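Local coordinates for nucleoporin nup120 (Schizosaccharomyces pombe, PDB 4GQ2), which serves as a structural component of the nuclear pore complex, whose components can also dock transiently associated nuclear transport factors, at residues A[116-121]-A[127-132]; A[145-150]-A[157-162]. One frame throughout, in Å; residues are numbered along the deposited sequence.

Interaction 1 (A[116-121]-A[127-132]); sequences VAFSFS and TIIYAI
A beta hairpin of the N-terminal beta-propeller joins strands 116-121 and 127-132, two neighbouring antiparallel strands of a four-stranded sheet. Ala-117 with Tyr-130 and Ser-119 with Ile-128 are the hydrogen-bonded pairs. Ala-117 O takes Tyr-130 N at 2.7 Å and Ser-119 O takes Ile-128 N at 2.7 Å. The return bond from Ser-119 N to Ile-128 O is 3.0 Å. On one face, Val-116, Phe-118, Phe-120, Thr-127 and Ile-129 gather. Phe-118 carries CG anti to its carbonyl carbon (chi1 -80°), and the ring end turns back to Ile-129. Ile-129 CG1 sits over one ring face, 3.9 Å from the centroid, a CH-pi contact. Thr-127 CG2 meets the edge of the same ring at CD2. The other branch of Ile-129, CG2, touches Val-116 CG1 at 3.7 Å. The Phe-118 ring also meets those of Tyr-63 and Trp-76. A serine in place of Phe-118 would probably open a gap beside Ile-129 CG1 and deprive Tyr-63 and Trp-76 of a ring partner. On the other face, Tyr-130 OH bonds to Ser-180 O. Backbone bonds set the pairing within the sheet, while mostly apolar side chains pack its two faces against neighbouring sheets.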
ATOM      1  N   VAL A 116      36.219   0.268  -6.720  1.00 36.75           N
ATOM      2  CA  VAL A 116      35.613   1.483  -6.176  1.00 36.30           C
ATOM      3  C   VAL A 116      36.109   1.694  -4.745  1.00 39.79           C
ATOM      4  O   VAL A 116      36.007   0.803  -3.909  1.00 40.76           O
ATOM      5  CB  VAL A 116      34.062   1.419  -6.192  1.00 38.72           C
ATOM      6  CG1 VAL A 116      33.463   2.718  -5.671  1.00 37.86           C
ATOM      7  CG2 VAL A 116      33.529   1.129  -7.591  1.00 33.27           C
ATOM      8  N   ALA A 117      36.647   2.876  -4.475  1.00 36.67           N
ATOM      9  CA  ALA A 117      37.181   3.196  -3.164  1.00 40.82           C
ATOM     10  C   ALA A 117      36.783   4.613  -2.786  1.00 45.55           C
ATOM     11  O   ALA A 117      36.755   5.506  -3.633  1.00 47.97           O
ATOM     12  CB  ALA A 117      38.696   3.040  -3.156  1.00 42.80           C
ATOM     13  N   PHE A 118      36.484   4.810  -1.510  1.00 47.88           N
ATOM     14  CA  PHE A 118      35.985   6.083  -1.015  1.00 51.72           C
ATOM     15  C   PHE A 118      36.954   6.736  -0.036  1.00 54.17           C
ATOM     16  O   PHE A 118      37.704   6.051   0.668  1.00 58.68           O
ATOM     17  CB  PHE A 118      34.651   5.866  -0.305  1.00 57.13           C
ATOM     18  CG  PHE A 118      33.471   5.745  -1.228  1.00 53.14           C
ATOM     19  CD1 PHE A 118      33.282   4.606  -2.001  1.00 50.54           C
ATOM     20  CD2 PHE A 118      32.522   6.763  -1.293  1.00 52.91           C
ATOM     21  CE1 PHE A 118      32.184   4.498  -2.841  1.00 46.89           C
ATOM     22  CE2 PHE A 118      31.418   6.656  -2.128  1.00 51.27           C
ATOM     23  CZ  PHE A 118      31.252   5.522  -2.905  1.00 52.46           C
ATOM     24  N   SER A 119      36.924   8.063   0.008  1.00 52.08           N
ATOM     25  CA  SER A 119      37.643   8.828   1.024  1.00 53.70           C
ATOM     26  C   SER A 119      36.920  10.144   1.303  1.00 61.06           C
ATOM     27  O   SER A 119      36.215  10.670   0.440  1.00 60.13           O
ATOM     28  CB  SER A 119      39.085   9.093   0.589  1.00 58.01           C
ATOM     29  OG  SER A 119      39.868   9.515   1.694  1.00 57.67           O
ATOM     30  N   PHE A 120      37.105  10.672   2.510  1.00 62.88           N
ATOM     31  CA  PHE A 120      36.413  11.883   2.938  1.00 69.51           C
ATOM     32  C   PHE A 120      37.377  12.942   3.471  1.00 65.09           C
ATOM     33  O   PHE A 120      38.219  12.648   4.320  1.00 56.46           O
ATOM     34  CB  PHE A 120      35.365  11.531   3.998  1.00 78.50           C
ATOM     35  CG  PHE A 120      34.546  12.702   4.459  1.00 86.27           C
ATOM     36  CD1 PHE A 120      33.524  13.214   3.663  1.00 80.81           C
ATOM     37  CD2 PHE A 120      34.789  13.292   5.696  1.00 86.29           C
ATOM     38  CE1 PHE A 120      32.766  14.292   4.092  1.00 88.02           C
ATOM     39  CE2 PHE A 120      34.036  14.371   6.129  1.00 79.74           C
ATOM     40  CZ  PHE A 120      33.023  14.871   5.326  1.00 86.56           C
ATOM     41  N   SER A 121      37.234  14.168   2.962  1.00 74.64           N
ATOM     42  CA  SER A 121      38.026  15.327   3.395  1.00 91.98           C
ATOM     43  C   SER A 121      37.291  16.132   4.457  1.00108.37           C
ATOM     44  O   SER A 121      36.127  16.506   4.267  1.00103.16           O
ATOM     45  CB  SER A 121      38.337  16.245   2.208  1.00 90.64           C
ATOM     46  OG  SER A 121      37.172  16.923   1.761  1.00 77.99           O
ATOM     47  N   THR A 127      33.049  14.223  -0.216  1.00 67.40           N
ATOM     48  CA  THR A 127      33.382  12.809  -0.346  1.00 59.50           C
ATOM     49  C   THR A 127      33.983  12.542  -1.725  1.00 54.63           C
ATOM     50  O   THR A 127      33.522  13.082  -2.733  1.00 57.50           O
ATOM     51  CB  THR A 127      32.144  11.907  -0.114  1.00 64.21           C
ATOM     52  OG1 THR A 127      31.553  12.212   1.155  1.00 65.93           O
ATOM     53  CG2 THR A 127      32.526  10.433  -0.119  1.00 64.13           C
ATOM     54  N   ILE A 128      35.008  11.694  -1.747  1.00 52.04           N
ATOM     55  CA  ILE A 128      35.758  11.359  -2.953  1.00 49.69           C
ATOM     56  C   ILE A 128      35.537   9.895  -3.333  1.00 49.67           C
ATOM     57  O   ILE A 128      35.497   9.024  -2.463  1.00 51.10           O
ATOM     58  CB  ILE A 128      37.268  11.653  -2.736  1.00 55.39           C
ATOM     59  CG1 ILE A 128      37.601  13.093  -3.136  1.00 64.63           C
ATOM     60  CG2 ILE A 128      38.162  10.691  -3.502  1.00 47.41           C
ATOM     61  CD1 ILE A 128      37.304  14.131  -2.072  1.00 64.70           C
ATOM     62  N   ILE A 129      35.372   9.631  -4.629  1.00 50.01           N
ATOM     63  CA  ILE A 129      35.398   8.256  -5.129  1.00 44.81           C
ATOM     64  C   ILE A 129      36.559   8.028  -6.101  1.00 47.89           C
ATOM     65  O   ILE A 129      36.714   8.760  -7.085  1.00 52.19           O
ATOM     66  CB  ILE A 129      34.090   7.855  -5.839  1.00 42.21           C
ATOM     67  CG1 ILE A 129      32.881   8.159  -4.963  1.00 43.08           C
ATOM     68  CG2 ILE A 129      34.115   6.370  -6.207  1.00 41.18           C
ATOM     69  CD1 ILE A 129      31.590   8.229  -5.746  1.00 53.15           C
ATOM     70  N   TYR A 130      37.367   7.012  -5.805  1.00 49.37           N
ATOM     71  CA  TYR A 130      38.332   6.465  -6.750  1.00 45.88           C
ATOM     72  C   TYR A 130      37.685   5.291  -7.474  1.00 43.12           C
ATOM     73  O   TYR A 130      37.161   4.377  -6.832  1.00 49.19           O
ATOM     74  CB  TYR A 130      39.572   5.947  -6.023  1.00 51.93           C
ATOM     75  CG  TYR A 130      40.350   6.968  -5.227  1.00 48.93           C
ATOM     76  CD1 TYR A 130      41.309   7.780  -5.838  1.00 48.94           C
ATOM     77  CD2 TYR A 130      40.150   7.099  -3.855  1.00 48.24           C
ATOM     78  CE1 TYR A 130      42.030   8.711  -5.103  1.00 54.66           C
ATOM     79  CE2 TYR A 130      40.864   8.028  -3.111  1.00 50.15           C
ATOM     80  CZ  TYR A 130      41.802   8.828  -3.737  1.00 56.09           C
ATOM     81  OH  TYR A 130      42.512   9.742  -2.993  1.00 63.27           O
ATOM     82  N   ALA A 131      37.733   5.312  -8.804  1.00 44.26           N
ATOM     83  CA  ALA A 131      37.206   4.226  -9.624  1.00 43.11           C
ATOM     84  C   ALA A 131      38.158   3.855 -10.754  1.00 51.20           C
ATOM     85  O   ALA A 131      38.699   4.729 -11.436  1.00 48.68           O
ATOM     86  CB  ALA A 131      35.841   4.596 -10.183  1.00 51.78           C
ATOM     87  N   ILE A 132      38.361   2.552 -10.935  1.00 51.73           N
ATOM     88  CA  ILE A 132      39.197   2.026 -12.012  1.00 37.26           C
ATOM     89  C   ILE A 132      38.359   1.109 -12.888  1.00 43.43           C
ATOM     90  O   ILE A 132      37.656   0.212 -12.398  1.00 52.31           O
ATOM     91  CB  ILE A 132      40.438   1.268 -11.473  1.00 45.33           C
ATOM     92  CG1 ILE A 132      41.380   2.231 -10.736  1.00 44.21           C
ATOM     93  CG2 ILE A 132      41.181   0.575 -12.608  1.00 43.83           C
ATOM     94  CD1 ILE A 132      42.349   1.568  -9.775  1.00 41.01           C
TER

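Interaction 2 (A[145-150]-A[157-162]); sequences KTWFQL and DDWCLC
Trp-147 and Trp-159 bridge a short helical turn and the residue just before strand 160-163, and their side chains alone make this contact. Their alpha carbons are 11.4 Å apart, so both indoles have to reach inward. Trp-147 holds CG anti to its carbonyl carbon, and its second torsion is close to zero (chi2 -5°). CD1 is therefore turned back over CA, and the benzo half of the indole leads away from the backbone. Trp-159 is built differently. Its CG stands between the backbone N and the carbonyl carbon (chi1 77°), and the indole is turned across the CA-CB bond rather than along it.

The result is an offset edge-to-face pair. The edge of Trp-147 is directed at the face of Trp-159, with the planes at 82°. The six-membered rings have their centroids 5.9 Å apart. The nearest atoms are Trp-147 CH2 and Trp-159 CE3, at 3.8 Å. Trp-147 CZ2 also lies 4.0 Å from Trp-159 CB. The opposite face of Trp-159 is met near its rim by Cys-160 CB, 3.4 Å above the ring plane. This indole is thus approached from both sides.

The helical turn that carries Trp-147 is short. Thr-146 O accepts from both Gln-149 N and Leu-150 N, each at 2.9 Å. Lys-145 NZ makes salt bridges with Glu-96 and Asp-125, tying the turn to nearby loops. Leu-25 of strand 21-26 touches both tryptophans, and Trp-147 also touches Leu-23.

The pair is a buried apolar contact with no hydrogen bond across it. It lies within the connection between the third and fourth strands of a four-stranded antiparallel sheet, the arrangement of a beta-propeller blade.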
ATOM      1  N   LYS A 145      26.960  16.914  -2.052  1.00 52.39           N
ATOM      2  CA  LYS A 145      25.720  16.584  -1.341  1.00 58.66           C
ATOM      3  C   LYS A 145      24.485  17.110  -2.078  1.00 58.73           C
ATOM      4  O   LYS A 145      23.416  16.502  -2.023  1.00 59.52           O
ATOM      5  CB  LYS A 145      25.752  17.120   0.091  1.00 59.09           C
ATOM      6  CG  LYS A 145      26.696  16.356   1.006  1.00 84.93           C
ATOM      7  CD  LYS A 145      26.633  16.860   2.438  1.00 84.57           C
ATOM      8  CE  LYS A 145      27.574  16.061   3.327  1.00 98.04           C
ATOM      9  NZ  LYS A 145      27.455  16.448   4.759  1.00112.52           N
ATOM     10  N   THR A 146      24.655  18.234  -2.770  1.00 51.01           N
ATOM     11  CA  THR A 146      23.612  18.852  -3.592  1.00 52.53           C
ATOM     12  C   THR A 146      22.985  17.884  -4.592  1.00 48.57           C
ATOM     13  O   THR A 146      21.790  17.975  -4.884  1.00 55.43           O
ATOM     14  CB  THR A 146      24.186  20.066  -4.360  1.00 59.97           C
ATOM     15  OG1 THR A 146      24.523  21.097  -3.428  1.00 62.73           O
ATOM     16  CG2 THR A 146      23.187  20.625  -5.362  1.00 68.37           C
ATOM     17  N   TRP A 147      23.796  16.963  -5.114  1.00 50.90           N
ATOM     18  CA  TRP A 147      23.359  16.043  -6.163  1.00 49.44           C
ATOM     19  C   TRP A 147      22.232  15.176  -5.697  1.00 45.34           C
ATOM     20  O   TRP A 147      21.383  14.759  -6.487  1.00 39.60           O
ATOM     21  CB  TRP A 147      24.502  15.140  -6.604  1.00 49.58           C
ATOM     22  CG  TRP A 147      25.676  15.834  -7.238  1.00 54.52           C
ATOM     23  CD1 TRP A 147      25.807  17.184  -7.566  1.00 50.80           C
ATOM     24  CD2 TRP A 147      26.919  15.211  -7.692  1.00 51.09           C
ATOM     25  NE1 TRP A 147      27.021  17.429  -8.143  1.00 48.69           N
ATOM     26  CE2 TRP A 147      27.738  16.292  -8.251  1.00 52.14           C
ATOM     27  CE3 TRP A 147      27.425  13.916  -7.680  1.00 49.76           C
ATOM     28  CZ2 TRP A 147      29.004  16.061  -8.772  1.00 53.34           C
ATOM     29  CZ3 TRP A 147      28.701  13.694  -8.208  1.00 53.96           C
ATOM     30  CH2 TRP A 147      29.470  14.741  -8.743  1.00 55.71           C
ATOM     31  N   PHE A 148      22.235  14.884  -4.402  1.00 30.67           N
ATOM     32  CA  PHE A 148      21.224  14.042  -3.812  1.00 43.06           C
ATOM     33  C   PHE A 148      19.974  14.831  -3.449  1.00 47.59           C
ATOM     34  O   PHE A 148      18.908  14.249  -3.261  1.00 48.89           O
ATOM     35  CB  PHE A 148      21.796  13.339  -2.578  1.00 50.05           C
ATOM     36  CG  PHE A 148      22.969  12.456  -2.881  1.00 46.58           C
ATOM     37  CD1 PHE A 148      22.776  11.137  -3.280  1.00 45.29           C
ATOM     38  CD2 PHE A 148      24.267  12.944  -2.786  1.00 49.32           C
ATOM     39  CE1 PHE A 148      23.856  10.319  -3.569  1.00 43.91           C
ATOM     40  CE2 PHE A 148      25.350  12.130  -3.079  1.00 52.77           C
ATOM     41  CZ  PHE A 148      25.143  10.817  -3.472  1.00 44.39           C
ATOM     42  N   GLN A 149      20.099  16.157  -3.377  1.00 49.55           N
ATOM     43  CA  GLN A 149      19.059  16.986  -2.771  1.00 43.94           C
ATOM     44  C   GLN A 149      18.232  17.797  -3.750  1.00 45.33           C
ATOM     45  O   GLN A 149      17.030  17.947  -3.559  1.00 54.89           O
ATOM     46  CB  GLN A 149      19.665  17.914  -1.726  1.00 43.75           C
ATOM     47  CG  GLN A 149      20.415  17.202  -0.612  1.00 40.63           C
ATOM     48  CD  GLN A 149      21.353  18.130   0.129  1.00 43.10           C
ATOM     49  OE1 GLN A 149      21.667  19.216  -0.350  1.00 47.33           O
ATOM     50  NE2 GLN A 149      21.804  17.708   1.308  1.00 41.05           N
ATOM     51  N   LEU A 150      18.872  18.323  -4.788  1.00 47.65           N
ATOM     52  CA  LEU A 150      18.219  19.274  -5.684  1.00 49.73           C
ATOM     53  C   LEU A 150      18.146  18.749  -7.108  1.00 58.71           C
ATOM     54  O   LEU A 150      19.116  18.159  -7.589  1.00 64.57           O
ATOM     55  CB  LEU A 150      18.956  20.619  -5.669  1.00 58.57           C
ATOM     56  CG  LEU A 150      19.157  21.349  -4.332  1.00 61.51           C
ATOM     57  CD1 LEU A 150      20.124  22.511  -4.513  1.00 56.91           C
ATOM     58  CD2 LEU A 150      17.838  21.820  -3.723  1.00 50.16           C
ATOM     59  N   ASP A 157      33.088  22.187 -12.574  1.00 79.59           N
ATOM     60  CA  ASP A 157      33.906  21.736 -13.706  1.00 79.08           C
ATOM     61  C   ASP A 157      34.875  20.620 -13.325  1.00 61.24           C
ATOM     62  O   ASP A 157      35.159  19.731 -14.128  1.00 55.30           O
ATOM     63  CB  ASP A 157      34.685  22.912 -14.308  1.00 88.38           C
ATOM     64  CG  ASP A 157      33.780  23.966 -14.925  1.00 88.75           C
ATOM     65  OD1 ASP A 157      32.656  23.628 -15.357  1.00 92.43           O
ATOM     66  OD2 ASP A 157      34.201  25.140 -14.985  1.00 98.25           O
ATOM     67  N   ASP A 158      35.357  20.671 -12.086  1.00 62.94           N
ATOM     68  CA  ASP A 158      36.387  19.762 -11.586  1.00 69.52           C
ATOM     69  C   ASP A 158      35.843  18.509 -10.880  1.00 67.84           C
ATOM     70  O   ASP A 158      36.571  17.866 -10.114  1.00 57.96           O
ATOM     71  CB  ASP A 158      37.327  20.529 -10.641  1.00 81.72           C
ATOM     72  CG  ASP A 158      36.580  21.263  -9.523  1.00 96.94           C
ATOM     73  OD1 ASP A 158      35.446  21.743  -9.756  1.00 91.78           O
ATOM     74  OD2 ASP A 158      37.136  21.375  -8.408  1.00 96.18           O
ATOM     75  N   TRP A 159      34.582  18.152 -11.144  1.00 63.38           N
ATOM     76  CA  TRP A 159      33.932  17.044 -10.423  1.00 57.03           C
ATOM     77  C   TRP A 159      34.551  15.712 -10.732  1.00 58.47           C
ATOM     78  O   TRP A 159      34.640  14.854  -9.855  1.00 60.08           O
ATOM     79  CB  TRP A 159      32.426  17.012 -10.671  1.00 51.76           C
ATOM     80  CG  TRP A 159      32.006  16.448 -12.009  1.00 46.23           C
ATOM     81  CD1 TRP A 159      31.771  17.145 -13.190  1.00 47.04           C
ATOM     82  CD2 TRP A 159      31.740  15.039 -12.341  1.00 50.41           C
ATOM     83  NE1 TRP A 159      31.391  16.294 -14.197  1.00 46.70           N
ATOM     84  CE2 TRP A 159      31.354  15.019 -13.759  1.00 45.70           C
ATOM     85  CE3 TRP A 159      31.780  13.838 -11.634  1.00 44.70           C
ATOM     86  CZ2 TRP A 159      31.031  13.841 -14.416  1.00 43.37           C
ATOM     87  CZ3 TRP A 159      31.454  12.657 -12.310  1.00 40.12           C
ATOM     88  CH2 TRP A 159      31.090  12.660 -13.667  1.00 44.76           C
ATOM     89  N   CYS A 160      34.983  15.537 -11.980  1.00 53.82           N
ATOM     90  CA  CYS A 160      35.696  14.339 -12.395  1.00 56.56           C
ATOM     91  C   CYS A 160      37.056  14.628 -13.032  1.00 56.95           C
ATOM     92  O   CYS A 160      37.141  15.311 -14.046  1.00 59.69           O
ATOM     93  CB  CYS A 160      34.854  13.510 -13.353  1.00 53.85           C
ATOM     94  SG  CYS A 160      35.557  11.872 -13.614  1.00 55.69           S
ATOM     95  N   LEU A 161      38.105  14.086 -12.418  1.00 67.56           N
ATOM     96  CA  LEU A 161      39.467  14.129 -12.945  1.00 54.71           C
ATOM     97  C   LEU A 161      39.855  12.729 -13.423  1.00 52.96           C
ATOM     98  O   LEU A 161      39.588  11.736 -12.736  1.00 55.37           O
ATOM     99  CB  LEU A 161      40.436  14.598 -11.852  1.00 62.71           C
ATOM    100  CG  LEU A 161      40.764  16.087 -11.641  1.00 66.82           C
ATOM    101  CD1 LEU A 161      39.598  17.025 -11.914  1.00 63.55           C
ATOM    102  CD2 LEU A 161      41.314  16.321 -10.239  1.00 63.02           C
ATOM    103  N   CYS A 162      40.480  12.655 -14.596  1.00 57.68           N
ATOM    104  CA  CYS A 162      40.907  11.376 -15.167  1.00 60.72           C
ATOM    105  C   CYS A 162      42.417  11.218 -15.185  1.00 66.76           C
ATOM    106  O   CYS A 162      43.147  12.127 -15.591  1.00 67.56           O
ATOM    107  CB  CYS A 162      40.369  11.211 -16.587  1.00 54.29           C
ATOM    108  SG  CYS A 162      38.620  11.601 -16.699  1.00 60.61           S
TER

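Overall arrangement
Both interactions belong to one four-stranded antiparallel sheet of the beta-propeller domain. Its strands follow chain order: 115-121, 126-133, 138-143 and 160-163. Interaction 1 pairs the first two. Interaction 2 comes later in the chain and sits where the third strand leads, through the turn at 146-149, into the fourth. Strand 138-143 lies between them in the sheet. Their centres are 13 Å apart, and their nearest atoms are about 6 Å apart without touching. Ala-117 and Tyr-130 of interaction 1 face strands 173-178 and 183-188. Phe-118 on its other face meets the five-stranded sheet that also holds strand 21-26, which interaction 2 touches. Together the contacts join this blade to two neighbouring sheets.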